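Local coordinates for protein cytochrome c' (Rubrivivax gelatinosus, PDB 2J8W) that carries a covalently bound high-spin heme c without a sixth iron ligand and probably takes part in electron transfer, though its exact role is unknown, at residues D94-A99 with G113-A118. Sequence-based numbering, arbitrary orientation. Where two conformers were deposited one is given.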
ATOM      1  N   ASP A  94      -2.110   6.177 -15.994  1.00 16.69           N
ATOM      2  CA  ASP A  94      -3.192   7.089 -16.301  1.00 18.91           C
ATOM      3  C   ASP A  94      -4.161   6.438 -17.286  1.00 17.17           C
ATOM      4  O   ASP A  94      -5.383   6.565 -17.157  1.00 16.97           O
ATOM      5  CB  ASP A  94      -2.651   8.380 -16.934  1.00 20.54           C
ATOM      6  CG  ASP A  94      -2.034   9.330 -15.950  1.00 25.95           C
ATOM      7  OD1 ASP A  94      -2.244   9.166 -14.739  1.00 32.13           O
ATOM      8  OD2 ASP A  94      -1.358  10.292 -16.434  1.00 31.45           O
ATOM      9  N   LYS A  95      -3.631   5.816 -18.313  1.00 16.43           N
ATOM     10  CA  LYS A  95      -4.477   5.104 -19.266  1.00 16.44           C
ATOM     11  C   LYS A  95      -5.218   3.943 -18.630  1.00 15.08           C
ATOM     12  O   LYS A  95      -6.373   3.690 -18.964  1.00 14.98           O
ATOM     13  CB  LYS A  95      -3.653   4.597 -20.431  1.00 19.21           C
ATOM     14  CG  LYS A  95      -3.084   5.674 -21.278  1.00 24.10           C
ATOM     15  CD  LYS A  95      -2.370   5.030 -22.455  1.00 29.80           C
ATOM     16  CE  LYS A  95      -2.325   5.872 -23.694  1.00 32.92           C
ATOM     17  NZ  LYS A  95      -2.037   4.990 -24.856  1.00 35.29           N
ATOM     18  N   LEU A  96      -4.567   3.230 -17.725  1.00 13.96           N
ATOM     19  CA  LEU A  96      -5.216   2.151 -17.017  1.00 14.30           C
ATOM     20  C   LEU A  96      -6.366   2.661 -16.199  1.00 13.69           C
ATOM     21  O   LEU A  96      -7.461   2.094 -16.195  1.00 13.46           O
ATOM     22  CB  LEU A  96      -4.224   1.401 -16.125  1.00 14.04           C
ATOM     23  CG  LEU A  96      -4.720   0.129 -15.427  1.00 14.05           C
ATOM     24  CD1 LEU A  96      -5.033  -0.995 -16.432  1.00 16.11           C
ATOM     25  CD2 LEU A  96      -3.684  -0.320 -14.376  1.00 15.83           C
ATOM     26  N   ASP A  97      -6.144   3.757 -15.485  1.00 14.61           N
ATOM     27  CA  ASP A  97      -7.184   4.389 -14.645  1.00 15.91           C
ATOM     28  C   ASP A  97      -8.397   4.747 -15.540  1.00 15.06           C
ATOM     29  O   ASP A  97      -9.537   4.445 -15.220  1.00 16.03           O
ATOM     30  CB  ASP A  97      -6.532   5.627 -13.936  1.00 17.80           C
ATOM     31  CG  ASP A  97      -7.423   6.370 -12.940  0.50 21.48           C
ATOM     32  OD1 ASP A  97      -8.489   6.785 -13.332  0.50 26.73           O
ATOM     33  OD2 ASP A  97      -6.963   6.658 -11.814  0.50 27.14           O
ATOM     34  N   ALA A  98      -8.141   5.385 -16.678  1.00 15.32           N
ATOM     35  CA  ALA A  98      -9.205   5.784 -17.577  1.00 15.38           C
ATOM     36  C   ALA A  98      -9.974   4.552 -18.070  1.00 15.43           C
ATOM     37  O   ALA A  98     -11.209   4.553 -18.167  1.00 16.46           O
ATOM     38  CB  ALA A  98      -8.638   6.586 -18.740  1.00 16.96           C
ATOM     39  N   ALA A  99      -9.239   3.501 -18.384  1.00 15.11           N
ATOM     40  CA  ALA A  99      -9.841   2.262 -18.859  1.00 15.30           C
ATOM     41  C   ALA A  99     -10.737   1.638 -17.795  1.00 14.85           C
ATOM     42  O   ALA A  99     -11.804   1.115 -18.099  1.00 16.15           O
ATOM     43  CB  ALA A  99      -8.781   1.293 -19.316  1.00 15.95           C
ATOM     44  N   GLY A 113      -1.304  -4.056 -20.930  1.00 13.19           N
ATOM     45  CA  GLY A 113      -0.071  -4.307 -21.668  1.00 13.89           C
ATOM     46  C   GLY A 113       0.917  -3.169 -21.583  1.00 14.34           C
ATOM     47  O   GLY A 113       2.123  -3.355 -21.366  1.00 15.87           O
ATOM     48  N   GLU A 114       0.399  -1.969 -21.745  1.00 15.34           N
ATOM     49  CA  GLU A 114       1.276  -0.778 -21.675  1.00 16.49           C
ATOM     50  C   GLU A 114       1.877  -0.652 -20.275  1.00 14.81           C
ATOM     51  O   GLU A 114       3.068  -0.338 -20.084  1.00 16.79           O
ATOM     52  CB  GLU A 114       0.457   0.462 -22.053  0.65 18.22           C
ATOM     53  CG  GLU A 114       1.254   1.718 -22.300  0.65 21.19           C
ATOM     54  CD  GLU A 114       0.482   2.806 -23.065  0.65 23.27           C
ATOM     55  OE1 GLU A 114      -0.758   2.728 -23.181  0.65 30.88           O
ATOM     56  OE2 GLU A 114       1.126   3.775 -23.536  0.65 31.77           O
ATOM     57  N   THR A 115       1.050  -0.850 -19.255  1.00 14.79           N
ATOM     58  CA  THR A 115       1.521  -0.715 -17.880  1.00 14.75           C
ATOM     59  C   THR A 115       2.584  -1.762 -17.571  1.00 15.03           C
ATOM     60  O   THR A 115       3.654  -1.460 -17.052  1.00 15.92           O
ATOM     61  CB  THR A 115       0.347  -0.786 -16.888  1.00 14.50           C
ATOM     62  OG1 THR A 115      -0.554   0.277 -17.150  1.00 15.17           O
ATOM     63  CG2 THR A 115       0.825  -0.639 -15.460  1.00 15.68           C
ATOM     64  N   GLY A 116       2.307  -3.004 -17.926  1.00 15.67           N
ATOM     65  CA  GLY A 116       3.265  -4.061 -17.729  1.00 16.54           C
ATOM     66  C   GLY A 116       4.582  -3.812 -18.439  1.00 17.19           C
ATOM     67  O   GLY A 116       5.658  -4.089 -17.877  1.00 17.91           O
ATOM     68  N   GLY A 117       4.521  -3.274 -19.655  1.00 16.88           N
ATOM     69  CA  GLY A 117       5.752  -2.888 -20.366  1.00 17.55           C
ATOM     70  C   GLY A 117       6.561  -1.842 -19.613  1.00 18.37           C
ATOM     71  O   GLY A 117       7.795  -1.871 -19.600  1.00 19.66           O
ATOM     72  N   ALA A 118       5.873  -0.951 -18.922  1.00 17.98           N
ATOM     73  CA  ALA A 118       6.576   0.063 -18.135  1.00 17.53           C
ATOM     74  C   ALA A 118       7.215  -0.558 -16.886  1.00 17.45           C
ATOM     75  O   ALA A 118       8.302  -0.134 -16.459  1.00 18.22           O
ATOM     76  CB  ALA A 118       5.618   1.178 -17.780  1.00 18.54           C
TER
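Lys-95 and Glu-114 meet at the surface, and Leu-96 and Thr-115 beneath them, where the last two antiparallel helices of the cytochrome c' four-helix bundle, 79-102 and 105-126, run side by side. The pairing illustrates how neighbouring positions on two helices can divide a seam into a charged outer layer and a buried inner one. Both outer chains are extended beyond CG and cross at about a right angle. In the conformer described, Lys-95 NZ lies 3.1 Å from Glu-114 OE1 in a salt bridge, approaching the syn lone pair; since Glu-114 has a second conformer, the bridge may be made only part of the time.

Beneath, the backbones come nearest, with 7.4 Å between Leu-96 CA and Thr-115 CA. Leu-96 carries CG anti to its own backbone N (chi1 -173°) and continues into the core against Phe-23, Ile-45 and Val-48 of the other two long helices. Thr-115 touches the heme, four residues before the covalently bound Cys-119. Its hydroxyl, beside its own N, is hydrogen-bonded to the carbonyl oxygen of Ala-111, one turn back, which satisfies this buried group; toward the other helix, Thr-115 OG1 rests 4.0 Å from Leu-96 CB.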